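Local coordinates for SusD superfamily protein (PDB 3MYV), which probably binds polysaccharides at the outer membrane of the gut bacterium Bacteroides vulgatus, at residues Asn107-Gln121 and Phe166-Ser179. Sequence-based numbering, arbitrary orientation.
Sequences NALKGETMAVIALCQ and FIIETLEEAVTLMS
Gly111 and Ala174 bring two antiparallel helices close together in the TPR-like helical framework of a SusD-type protein. The segment axes approach to 7.7 Å at 153°, and the residue types at the crossing are correspondingly small. Ala174 CB lies 3.2 Å from Gly111 O, and a beta carbon on Gly111 would clash with Leu177 and with selenomethionine Met178. Leu177 fits as a knob among Asn107, Lys110, Gly111 and Met114, its CB near the backbone and its methyls spread between the side chains of Asn107 and Lys110. In return, Met114, also selenomethionine, enters the hole formed by Thr170, Glu173, Ala174 and Leu177; a bend at chi3 (69°) brings its CE over the Glu173 carboxylate, 3.5 Å from OE1.

Farther along, Ala118 gives room to the branched Ile167, whose CG1 and CD1 run across the aliphatic start of Gln121, CG1 lying 4.0 Å from Gln121 CB. Were Ile167 cut back to an alanine, the loss of both branches would probably leave a gap between Ala118, Gln121 and Ile199 of helix 189-202. The Gln121 amide is held by hydrogen bonds, OE1 from Ile145 N and NE2 to Pro143 O. Thr170 turns its methyl to Met114, while its hydroxyl donates to Phe166 O from above the carbonyl plane, satisfying a polar atom within its own helix.

The solvent side is looser. Lys110 and Glu173, both long and extended, keep their charges 4.5 Å apart, NZ to OE2, beyond a salt bridge. One water closes the gap, accepting from Lys110 NZ and donating to Glu173 OE2 at 2.7 Å.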
loop_
_atom_site.group_PDB
_atom_site.type_symbol
_atom_site.label_atom_id
_atom_site.label_comp_id
_atom_site.label_asym_id
_atom_site.label_seq_id
_atom_site.Cartn_x
_atom_site.Cartn_y
_atom_site.Cartn_z
ATOM N N ASN A 107 8.189 6.709 24.601
ATOM C CA ASN A 107 8.175 7.714 23.548
ATOM C C ASN A 107 8.207 7.061 22.158
ATOM O O ASN A 107 7.521 7.516 21.247
ATOM C CB ASN A 107 9.351 8.688 23.709
ATOM C CG ASN A 107 8.923 10.137 23.587
ATOM O OD1 ASN A 107 7.738 10.460 23.718
ATOM N ND2 ASN A 107 9.881 11.019 23.349
ATOM N N ALA A 108 9.016 6.012 22.013
ATOM C CA ALA A 108 9.082 5.246 20.756
ATOM C C ALA A 108 7.722 4.611 20.430
ATOM O O ALA A 108 7.247 4.631 19.277
ATOM C CB ALA A 108 10.160 4.173 20.858
ATOM N N LEU A 109 7.097 4.046 21.451
ATOM C CA LEU A 109 5.779 3.435 21.299
ATOM C C LEU A 109 4.701 4.475 20.961
ATOM O O LEU A 109 3.820 4.223 20.129
ATOM C CB LEU A 109 5.414 2.625 22.533
ATOM C CG LEU A 109 6.238 1.352 22.726
ATOM C CD1 LEU A 109 6.035 0.762 24.159
ATOM C CD2 LEU A 109 5.893 0.314 21.670
ATOM N N LYS A 110 4.779 5.649 21.585
ATOM C CA LYS A 110 3.870 6.750 21.248
ATOM C C LYS A 110 4.011 7.123 19.756
ATOM O O LYS A 110 3.010 7.212 19.034
ATOM C CB LYS A 110 4.143 7.963 22.113
ATOM C CG LYS A 110 3.340 9.205 21.729
ATOM C CD LYS A 110 3.631 10.394 22.663
ATOM C CE LYS A 110 3.054 11.698 22.089
ATOM N NZ LYS A 110 3.303 12.883 22.987
ATOM N N GLY A 111 5.245 7.322 19.308
ATOM C CA GLY A 111 5.514 7.635 17.900
ATOM C C GLY A 111 4.998 6.572 16.951
ATOM O O GLY A 111 4.412 6.869 15.883
ATOM N N GLU A 112 5.203 5.320 17.343
ATOM C CA GLU A 112 4.813 4.194 16.506
ATOM C C GLU A 112 3.293 4.142 16.393
ATOM O O GLU A 112 2.764 3.914 15.321
ATOM C CB GLU A 112 5.364 2.878 17.077
ATOM C CG GLU A 112 5.057 1.676 16.207
ATOM C CD GLU A 112 5.541 0.344 16.769
ATOM O OE1 GLU A 112 6.187 0.322 17.847
ATOM O OE2 GLU A 112 5.258 -0.697 16.118
ATOM N N THR A 113 2.605 4.367 17.511
ATOM C CA THR A 113 1.140 4.458 17.522
ATOM C C THR A 113 0.637 5.568 16.589
ATOM O O THR A 113 -0.327 5.390 15.849
ATOM C CB THR A 113 0.618 4.687 18.952
ATOM O OG1 THR A 113 1.074 3.621 19.806
ATOM C CG2 THR A 113 -0.930 4.776 18.978
HETATM N N MSE A 114 1.307 6.712 16.599
HETATM C CA MSE A 114 0.964 7.787 15.689
HETATM C C MSE A 114 1.207 7.374 14.243
HETATM O O MSE A 114 0.454 7.791 13.366
HETATM C CB MSE A 114 1.728 9.072 16.028
HETATM C CG MSE A 114 1.385 9.657 17.395
HETATM SE SE MSE A 114 2.623 11.058 17.945
HETATM C CE MSE A 114 2.120 12.395 16.694
ATOM N N ALA A 115 2.263 6.601 13.977
ATOM C CA ALA A 115 2.533 6.112 12.603
ATOM C C ALA A 115 1.383 5.197 12.121
ATOM O O ALA A 115 0.932 5.301 10.982
ATOM C CB ALA A 115 3.897 5.366 12.561
ATOM N N VAL A 116 0.929 4.297 12.995
ATOM C CA VAL A 116 -0.248 3.450 12.719
ATOM C C VAL A 116 -1.488 4.297 12.380
ATOM O O VAL A 116 -2.164 4.073 11.371
ATOM C CB VAL A 116 -0.512 2.437 13.862
ATOM C CG1 VAL A 116 -1.808 1.645 13.593
ATOM C CG2 VAL A 116 0.704 1.452 14.027
ATOM N N ILE A 117 -1.737 5.329 13.172
ATOM C CA ILE A 117 -2.866 6.230 12.932
ATOM C C ILE A 117 -2.764 6.901 11.568
ATOM O O ILE A 117 -3.721 6.946 10.804
ATOM C CB ILE A 117 -2.958 7.283 14.080
ATOM C CG1 ILE A 117 -3.471 6.593 15.352
ATOM C CG2 ILE A 117 -3.806 8.509 13.655
ATOM C CD1 ILE A 117 -3.262 7.411 16.683
ATOM N N ALA A 118 -1.568 7.374 11.239
ATOM C CA ALA A 118 -1.334 8.013 9.962
ATOM C C ALA A 118 -1.568 7.037 8.790
ATOM O O ALA A 118 -2.206 7.389 7.832
ATOM C CB ALA A 118 0.113 8.604 9.916
ATOM N N LEU A 119 -1.075 5.805 8.886
ATOM C CA LEU A 119 -1.301 4.822 7.827
ATOM C C LEU A 119 -2.792 4.510 7.615
ATOM O O LEU A 119 -3.295 4.547 6.476
ATOM C CB LEU A 119 -0.532 3.536 8.149
ATOM C CG LEU A 119 -0.641 2.406 7.133
ATOM C CD1 LEU A 119 -0.265 2.916 5.734
ATOM C CD2 LEU A 119 0.268 1.249 7.560
ATOM N N CYS A 120 -3.502 4.266 8.715
ATOM C CA CYS A 120 -4.923 3.964 8.656
ATOM C C CYS A 120 -5.687 5.122 8.026
ATOM O O CYS A 120 -6.497 4.938 7.102
ATOM C CB CYS A 120 -5.467 3.714 10.053
ATOM S SG CYS A 120 -4.938 2.128 10.745
ATOM N N GLN A 121 -5.440 6.325 8.517
ATOM C CA GLN A 121 -6.172 7.475 7.962
ATOM C C GLN A 121 -5.826 7.702 6.501
ATOM O O GLN A 121 -6.697 8.099 5.685
ATOM C CB GLN A 121 -5.945 8.722 8.804
ATOM C CG GLN A 121 -6.958 9.855 8.446
ATOM C CD GLN A 121 -8.363 9.561 8.961
ATOM O OE1 GLN A 121 -8.554 9.367 10.171
ATOM N NE2 GLN A 121 -9.370 9.610 8.056
ATOM N N PHE A 166 -3.414 16.561 8.622
ATOM C CA PHE A 166 -3.275 15.788 9.840
ATOM C C PHE A 166 -2.282 14.623 9.723
ATOM O O PHE A 166 -1.451 14.412 10.615
ATOM C CB PHE A 166 -4.639 15.219 10.277
ATOM C CG PHE A 166 -4.533 14.165 11.340
ATOM C CD1 PHE A 166 -4.228 14.520 12.644
ATOM C CD2 PHE A 166 -4.751 12.840 11.042
ATOM C CE1 PHE A 166 -4.093 13.563 13.632
ATOM C CE2 PHE A 166 -4.650 11.864 12.037
ATOM C CZ PHE A 166 -4.326 12.228 13.325
ATOM N N ILE A 167 -2.409 13.847 8.657
ATOM C CA ILE A 167 -1.540 12.703 8.413
ATOM C C ILE A 167 -0.062 13.119 8.375
ATOM O O ILE A 167 0.800 12.486 9.003
ATOM C CB ILE A 167 -1.952 11.983 7.086
ATOM C CG1 ILE A 167 -3.281 11.250 7.267
ATOM C CG2 ILE A 167 -0.884 11.006 6.636
ATOM C CD1 ILE A 167 -4.088 11.070 5.921
ATOM N N ILE A 168 0.240 14.190 7.654
ATOM C CA ILE A 168 1.639 14.607 7.493
ATOM C C ILE A 168 2.241 15.120 8.815
ATOM O O ILE A 168 3.347 14.717 9.213
ATOM C CB ILE A 168 1.789 15.622 6.340
ATOM C CG1 ILE A 168 1.582 14.889 4.987
ATOM C CG2 ILE A 168 3.177 16.301 6.405
ATOM C CD1 ILE A 168 1.173 15.800 3.812
ATOM N N GLU A 169 1.493 15.960 9.521
ATOM C CA GLU A 169 1.921 16.506 10.819
ATOM C C GLU A 169 2.141 15.387 11.824
ATOM O O GLU A 169 3.095 15.410 12.600
ATOM C CB GLU A 169 0.882 17.466 11.390
ATOM C CG GLU A 169 1.056 18.901 10.998
ATOM C CD GLU A 169 -0.000 19.827 11.629
ATOM O OE1 GLU A 169 -0.453 19.563 12.779
ATOM O OE2 GLU A 169 -0.377 20.811 10.951
ATOM N N THR A 170 1.223 14.435 11.822
ATOM C CA THR A 170 1.311 13.277 12.698
ATOM C C THR A 170 2.565 12.449 12.430
ATOM O O THR A 170 3.306 12.092 13.350
ATOM C CB THR A 170 0.064 12.415 12.539
ATOM O OG1 THR A 170 -1.058 13.179 12.953
ATOM C CG2 THR A 170 0.168 11.163 13.386
ATOM N N LEU A 171 2.811 12.152 11.162
ATOM C CA LEU A 171 3.942 11.327 10.800
ATOM C C LEU A 171 5.272 12.086 10.966
ATOM O O LEU A 171 6.234 11.502 11.433
ATOM C CB LEU A 171 3.716 10.778 9.386
ATOM C CG LEU A 171 4.329 9.480 8.908
ATOM C CD1 LEU A 171 4.334 8.362 9.930
ATOM C CD2 LEU A 171 3.585 9.130 7.612
ATOM N N GLU A 172 5.316 13.393 10.670
ATOM C CA GLU A 172 6.524 14.183 10.909
ATOM C C GLU A 172 6.894 14.128 12.405
ATOM O O GLU A 172 8.053 13.899 12.753
ATOM C CB GLU A 172 6.357 15.642 10.421
ATOM C CG GLU A 172 6.256 15.748 8.908
ATOM C CD GLU A 172 5.875 17.151 8.426
ATOM O OE1 GLU A 172 5.295 17.926 9.210
ATOM O OE2 GLU A 172 6.142 17.470 7.251
ATOM N N GLU A 173 5.903 14.264 13.283
ATOM C CA GLU A 173 6.162 14.140 14.712
ATOM C C GLU A 173 6.552 12.706 15.122
ATOM O O GLU A 173 7.505 12.519 15.898
ATOM C CB GLU A 173 4.993 14.673 15.537
ATOM C CG GLU A 173 5.280 14.633 17.009
ATOM C CD GLU A 173 4.157 15.142 17.882
ATOM O OE1 GLU A 173 3.155 15.688 17.350
ATOM O OE2 GLU A 173 4.298 14.980 19.114
ATOM N N ALA A 174 5.838 11.712 14.604
ATOM C CA ALA A 174 6.121 10.297 14.892
ATOM C C ALA A 174 7.590 9.949 14.645
ATOM O O ALA A 174 8.254 9.306 15.482
ATOM C CB ALA A 174 5.211 9.376 14.056
ATOM N N VAL A 175 8.087 10.370 13.486
ATOM C CA VAL A 175 9.463 10.113 13.089
ATOM C C VAL A 175 10.418 10.629 14.160
ATOM O O VAL A 175 11.396 9.961 14.486
ATOM C CB VAL A 175 9.787 10.722 11.696
ATOM C CG1 VAL A 175 11.344 10.752 11.454
ATOM C CG2 VAL A 175 9.083 9.920 10.572
ATOM N N THR A 176 10.139 11.807 14.736
ATOM C CA THR A 176 11.075 12.363 15.706
ATOM C C THR A 176 11.091 11.531 16.989
ATOM O O THR A 176 12.074 11.559 17.703
ATOM C CB THR A 176 10.783 13.854 16.064
ATOM O OG1 THR A 176 9.558 13.951 16.796
ATOM C CG2 THR A 176 10.725 14.737 14.783
ATOM N N LEU A 177 10.002 10.823 17.288
ATOM C CA LEU A 177 9.899 10.011 18.514
ATOM C C LEU A 177 10.393 8.565 18.408
ATOM O O LEU A 177 10.659 7.938 19.425
ATOM C CB LEU A 177 8.443 9.949 18.977
ATOM C CG LEU A 177 7.805 11.296 19.317
ATOM C CD1 LEU A 177 6.365 11.085 19.747
ATOM C CD2 LEU A 177 8.638 11.999 20.379
HETATM N N MSE A 178 10.464 8.029 17.193
HETATM C CA MSE A 178 10.633 6.588 16.973
HETATM C C MSE A 178 12.079 6.074 16.990
HETATM O O MSE A 178 13.029 6.811 16.735
HETATM C CB MSE A 178 9.948 6.199 15.650
HETATM C CG MSE A 178 8.427 6.180 15.764
HETATM SE SE MSE A 178 7.589 5.954 14.070
HETATM C CE MSE A 178 7.801 4.021 14.028
ATOM N N SER A 179 12.211 4.789 17.280
ATOM C CA SER A 179 13.486 4.115 17.303
ATOM C C SER A 179 13.864 3.602 15.926
ATOM O O SER A 179 13.003 3.188 15.159
ATOM C CB SER A 179 13.447 2.929 18.272
ATOM O OG SER A 179 14.608 2.143 18.110
HETATM O O HOH W 1 2.307 14.824 20.991
#